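Local coordinates for fatty Acid Kinase (Fak) B3 protein (Streptococcus pneumoniae, PDB 6CNG) that binds a long-chain fatty acid, here linoleic acid, and may serve lipid transport or fatty acid metabolism as a member of the DegV family, at residues M21-Y33 and A94-I106. Sequence-based numbering, arbitrary orientation.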
loop_
_atom_site.group_PDB
_atom_site.type_symbol
_atom_site.label_atom_id
_atom_site.label_comp_id
_atom_site.label_asym_id
_atom_site.label_seq_id
_atom_site.Cartn_x
_atom_site.Cartn_y
_atom_site.Cartn_z
ATOM N N MET A 21 -7.630 28.174 1.832
ATOM C CA MET A 21 -7.672 26.954 2.698
ATOM C C MET A 21 -7.530 25.683 1.874
ATOM O O MET A 21 -8.520 25.056 1.525
ATOM C CB MET A 21 -8.985 26.908 3.471
ATOM C CG MET A 21 -9.098 25.755 4.452
ATOM S SD MET A 21 -8.275 26.013 6.042
ATOM C CE MET A 21 -9.184 24.814 6.982
ATOM N N THR A 22 -6.289 25.282 1.614
ATOM C CA THR A 22 -5.991 24.208 0.684
ATOM C C THR A 22 -5.403 23.015 1.420
ATOM O O THR A 22 -4.795 23.150 2.484
ATOM C CB THR A 22 -5.038 24.641 -0.434
ATOM O OG1 THR A 22 -3.772 24.995 0.102
ATOM C CG2 THR A 22 -5.586 25.839 -1.202
ATOM N N TRP A 23 -5.651 21.847 0.848
ATOM C CA TRP A 23 -5.239 20.565 1.398
ATOM C C TRP A 23 -4.594 19.707 0.315
ATOM O O TRP A 23 -5.043 19.682 -0.832
ATOM C CB TRP A 23 -6.438 19.777 1.904
ATOM C CG TRP A 23 -7.282 20.469 2.854
ATOM C CD1 TRP A 23 -8.175 21.432 2.588
ATOM C CD2 TRP A 23 -7.349 20.228 4.245
ATOM N NE1 TRP A 23 -8.802 21.824 3.728
ATOM C CE2 TRP A 23 -8.300 21.097 4.766
ATOM C CE3 TRP A 23 -6.685 19.368 5.104
ATOM C CZ2 TRP A 23 -8.614 21.121 6.087
ATOM C CZ3 TRP A 23 -6.994 19.395 6.414
ATOM C CH2 TRP A 23 -7.952 20.254 6.898
ATOM N N LYS A 24 -3.536 19.002 0.690
ATOM C CA LYS A 24 -2.950 17.984 -0.161
ATOM C C LYS A 24 -2.828 16.680 0.621
ATOM O O LYS A 24 -2.406 16.671 1.780
ATOM C CB LYS A 24 -1.583 18.402 -0.707
ATOM C CG LYS A 24 -1.602 18.746 -2.157
ATOM C CD LYS A 24 -0.254 19.240 -2.684
ATOM C CE LYS A 24 -0.317 19.637 -4.155
ATOM N NZ LYS A 24 0.998 20.037 -4.771
ATOM N N ILE A 25 -3.228 15.590 -0.016
ATOM C CA ILE A 25 -2.927 14.243 0.447
ATOM C C ILE A 25 -1.863 13.689 -0.485
ATOM O O ILE A 25 -2.095 13.553 -1.692
ATOM C CB ILE A 25 -4.176 13.349 0.446
ATOM C CG1 ILE A 25 -5.228 13.906 1.399
ATOM C CG2 ILE A 25 -3.796 11.935 0.837
ATOM C CD1 ILE A 25 -6.579 13.226 1.255
ATOM N N ILE A 26 -0.702 13.382 0.080
ATOM C CA ILE A 26 0.447 12.876 -0.662
ATOM C C ILE A 26 0.694 11.443 -0.225
ATOM O O ILE A 26 0.567 11.117 0.950
ATOM C CB ILE A 26 1.701 13.736 -0.414
ATOM C CG1 ILE A 26 1.373 15.212 -0.550
ATOM C CG2 ILE A 26 2.781 13.346 -1.391
ATOM C CD1 ILE A 26 2.515 16.135 -0.271
ATOM N N ALA A 27 1.004 10.585 -1.177
ATOM C CA ALA A 27 1.352 9.213 -0.861
ATOM C C ALA A 27 2.441 8.761 -1.815
ATOM O O ALA A 27 2.541 9.260 -2.924
ATOM C CB ALA A 27 0.141 8.271 -0.991
ATOM N N ASP A 28 3.263 7.825 -1.378
ATOM C CA ASP A 28 4.193 7.216 -2.321
ATOM C C ASP A 28 3.496 6.094 -3.114
ATOM O O ASP A 28 2.344 5.740 -2.857
ATOM C CB ASP A 28 5.464 6.772 -1.591
ATOM C CG ASP A 28 5.218 5.691 -0.550
ATOM O OD1 ASP A 28 4.376 4.789 -0.809
ATOM O OD2 ASP A 28 5.888 5.725 0.509
ATOM N N SER A 29 4.203 5.522 -4.092
ATOM C CA SER A 29 3.586 4.542 -4.990
ATOM C C SER A 29 3.413 3.124 -4.368
ATOM O O SER A 29 3.055 2.173 -5.087
ATOM C CB SER A 29 4.295 4.552 -6.342
ATOM O OG SER A 29 5.595 4.061 -6.259
ATOM N N GLY A 30 3.595 2.985 -3.052
ATOM C CA GLY A 30 3.018 1.891 -2.304
ATOM C C GLY A 30 1.521 2.000 -2.121
ATOM O O GLY A 30 0.897 1.032 -1.677
ATOM N N CYS A 31 0.953 3.177 -2.410
ATOM C CA CYS A 31 -0.479 3.399 -2.576
ATOM C C CYS A 31 -0.855 3.121 -4.023
ATOM O O CYS A 31 -0.157 3.525 -4.950
ATOM C CB CYS A 31 -0.830 4.855 -2.256
ATOM S SG CYS A 31 -2.531 5.399 -2.557
ATOM N N ASP A 32 -1.967 2.442 -4.211
ATOM C CA ASP A 32 -2.348 2.012 -5.540
ATOM C C ASP A 32 -3.140 3.043 -6.320
ATOM O O ASP A 32 -3.311 2.856 -7.522
ATOM C CB ASP A 32 -3.150 0.717 -5.420
ATOM C CG ASP A 32 -2.412 -0.336 -4.615
ATOM O OD1 ASP A 32 -1.338 -0.765 -5.037
ATOM O OD2 ASP A 32 -2.890 -0.685 -3.539
ATOM N N TYR A 33 -3.617 4.108 -5.676
ATOM C CA TYR A 33 -4.353 5.161 -6.361
ATOM C C TYR A 33 -3.418 5.991 -7.235
ATOM O O TYR A 33 -2.360 6.434 -6.785
ATOM C CB TYR A 33 -5.010 6.093 -5.333
ATOM C CG TYR A 33 -6.191 5.525 -4.586
ATOM C CD1 TYR A 33 -7.204 4.860 -5.242
ATOM C CD2 TYR A 33 -6.285 5.656 -3.221
ATOM C CE1 TYR A 33 -8.280 4.349 -4.546
ATOM C CE2 TYR A 33 -7.345 5.153 -2.522
ATOM C CZ TYR A 33 -8.345 4.503 -3.180
ATOM O OH TYR A 33 -9.402 4.003 -2.438
ATOM N N ALA A 94 6.254 18.062 -4.188
ATOM C CA ALA A 94 4.857 17.707 -4.022
ATOM C C ALA A 94 4.143 18.597 -3.016
ATOM O O ALA A 94 2.920 18.716 -3.070
ATOM C CB ALA A 94 4.771 16.251 -3.599
ATOM N N PHE A 95 4.874 19.231 -2.118
ATOM C CA PHE A 95 4.253 20.060 -1.114
ATOM C C PHE A 95 3.687 21.360 -1.674
ATOM O O PHE A 95 2.806 21.948 -1.045
ATOM C CB PHE A 95 5.280 20.405 -0.047
ATOM C CG PHE A 95 5.721 19.249 0.786
ATOM C CD1 PHE A 95 4.947 18.126 0.936
ATOM C CD2 PHE A 95 6.907 19.310 1.445
ATOM C CE1 PHE A 95 5.359 17.112 1.711
ATOM C CE2 PHE A 95 7.322 18.295 2.214
ATOM C CZ PHE A 95 6.547 17.195 2.356
ATOM N N GLU A 96 4.154 21.817 -2.830
ATOM C CA GLU A 96 3.879 23.181 -3.259
ATOM C C GLU A 96 2.393 23.444 -3.492
ATOM O O GLU A 96 1.667 22.603 -4.016
ATOM C CB GLU A 96 4.649 23.496 -4.531
ATOM C CG GLU A 96 4.611 24.989 -4.827
ATOM C CD GLU A 96 4.819 25.327 -6.281
ATOM O OE1 GLU A 96 5.013 26.521 -6.572
ATOM O OE2 GLU A 96 4.763 24.415 -7.141
ATOM N N GLY A 97 1.945 24.636 -3.101
ATOM C CA GLY A 97 0.571 25.049 -3.343
ATOM C C GLY A 97 -0.460 24.551 -2.351
ATOM O O GLY A 97 -1.653 24.558 -2.666
ATOM N N ALA A 98 -0.043 24.103 -1.170
ATOM C CA ALA A 98 -0.976 23.599 -0.176
ATOM C C ALA A 98 -0.564 24.084 1.202
ATOM O O ALA A 98 0.629 24.184 1.499
ATOM C CB ALA A 98 -1.021 22.076 -0.151
ATOM N N LYS A 99 -1.554 24.388 2.036
ATOM C CA LYS A 99 -1.286 24.838 3.396
ATOM C C LYS A 99 -1.432 23.728 4.437
ATOM O O LYS A 99 -0.814 23.796 5.505
ATOM C CB LYS A 99 -2.224 26.003 3.759
ATOM C CG LYS A 99 -2.211 27.214 2.801
ATOM C CD LYS A 99 -3.282 27.105 1.690
ATOM C CE LYS A 99 -4.110 28.391 1.472
ATOM N NZ LYS A 99 -5.026 28.707 2.604
ATOM N N ASN A 100 -2.241 22.720 4.143
ATOM C CA ASN A 100 -2.509 21.599 5.031
ATOM C C ASN A 100 -2.123 20.329 4.279
ATOM O O ASN A 100 -2.769 19.982 3.288
ATOM C CB ASN A 100 -3.999 21.570 5.351
ATOM C CG ASN A 100 -4.418 22.591 6.387
ATOM O OD1 ASN A 100 -3.650 23.410 6.841
ATOM N ND2 ASN A 100 -5.664 22.526 6.762
ATOM N N ILE A 101 -1.094 19.612 4.754
ATOM C CA ILE A 101 -0.512 18.486 4.025
ATOM C C ILE A 101 -0.430 17.247 4.903
ATOM O O ILE A 101 0.139 17.288 5.992
ATOM C CB ILE A 101 0.890 18.816 3.483
ATOM C CG1 ILE A 101 0.829 19.988 2.514
ATOM C CG2 ILE A 101 1.470 17.619 2.787
ATOM C CD1 ILE A 101 2.160 20.618 2.253
ATOM N N PHE A 102 -0.966 16.139 4.397
ATOM C CA PHE A 102 -0.781 14.811 4.958
ATOM C C PHE A 102 0.001 13.968 3.976
ATOM O O PHE A 102 -0.238 14.007 2.770
ATOM C CB PHE A 102 -2.116 14.129 5.252
ATOM C CG PHE A 102 -2.877 14.837 6.274
ATOM C CD1 PHE A 102 -3.619 15.946 5.960
ATOM C CD2 PHE A 102 -2.784 14.455 7.584
ATOM C CE1 PHE A 102 -4.285 16.640 6.942
ATOM C CE2 PHE A 102 -3.450 15.139 8.560
ATOM C CZ PHE A 102 -4.195 16.227 8.238
ATOM N N LEU A 103 0.906 13.181 4.512
ATOM C CA LEU A 103 1.806 12.392 3.703
ATOM C C LEU A 103 1.805 11.000 4.296
ATOM O O LEU A 103 2.223 10.810 5.433
ATOM C CB LEU A 103 3.196 13.030 3.723
ATOM C CG LEU A 103 4.239 12.544 2.735
ATOM C CD1 LEU A 103 5.520 13.304 2.967
ATOM C CD2 LEU A 103 4.476 11.050 2.811
ATOM N N VAL A 104 1.325 10.035 3.532
ATOM C CA VAL A 104 1.317 8.643 3.938
ATOM C C VAL A 104 2.378 7.934 3.126
ATOM O O VAL A 104 2.338 7.950 1.894
ATOM C CB VAL A 104 -0.054 8.004 3.692
ATOM C CG1 VAL A 104 -0.119 6.615 4.287
ATOM C CG2 VAL A 104 -1.128 8.877 4.247
ATOM N N THR A 105 3.301 7.287 3.808
ATOM C CA THR A 105 4.296 6.462 3.172
ATOM C C THR A 105 4.038 4.985 3.418
ATOM O O THR A 105 3.383 4.569 4.368
ATOM C CB THR A 105 5.704 6.791 3.663
ATOM O OG1 THR A 105 5.885 6.274 4.983
ATOM C CG2 THR A 105 5.926 8.256 3.652
ATOM N N ILE A 106 4.573 4.196 2.511
ATOM C CA ILE A 106 4.728 2.789 2.743
ATOM C C ILE A 106 5.599 2.579 3.984
ATOM O O ILE A 106 6.337 3.474 4.433
ATOM C CB ILE A 106 5.384 2.258 1.453
ATOM C CG1 ILE A 106 5.040 0.785 1.212
ATOM C CG2 ILE A 106 6.907 2.578 1.454
ATOM C CD1 ILE A 106 5.553 0.210 -0.122
HETATM O O HOH W 1 1.785 5.311 0.345
#
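Strands 23-28 and 100-105 run parallel at 16°, pairing Trp23 with Asn100 through Ala27 with Val104; Lys24 and Ile26 bond with both N and O to the neighbouring strand, as in Ile26 N to Phe102 O at 2.8 Å. The other edge of strand 23-28 pairs with strand 43-54. On the face of Lys24 and Ile26, Lys24 stretches out straight beyond CG, its CB, CG and CD passing over Ala98 CB, to the end of helix 88-95. There NZ donates to Glu96 O (2.8 Å) in the plane of that carbonyl and to Ala94 O (2.9 Å) from well above its plane. On the same side, Ile26 carries CG1 anti to its carbonyl carbon (chi1 -47°), which brings Ile26 CD1 to the edge of the Phe95 ring, 3.4 Å from Phe95 CD1, and against Ile101 CG2; helix 113-127 continues this layer. On the opposite face, facing helix 143-157, Asn100 lies alongside Trp23, with its CB over the six-membered ring 3.9 Å from the centroid, while Phe102 CE1 meets the indole at its edge. At the C-terminal end of strand 23-28, the Asp28 carboxylate reaches across to the residue after strand 100-105: OD2 takes the Ile106 N-H on its syn side at 2.8 Å and is also bonded to Ser113, whereas OD1 accepts Gly30 N to form an Asx turn. A water lies within hydrogen-bonding distance of Asp28 OD1 and Val104 O, between the two segments. With backbone N-H groups and a serine hydroxyl gathered on it, this buried carboxylate is probably stabilised as an anion, and it ties together the two strand ends next to the fatty acid pocket, where the Ile106 side chain comes within about 4 Å of the linoleic acid (nearest atoms).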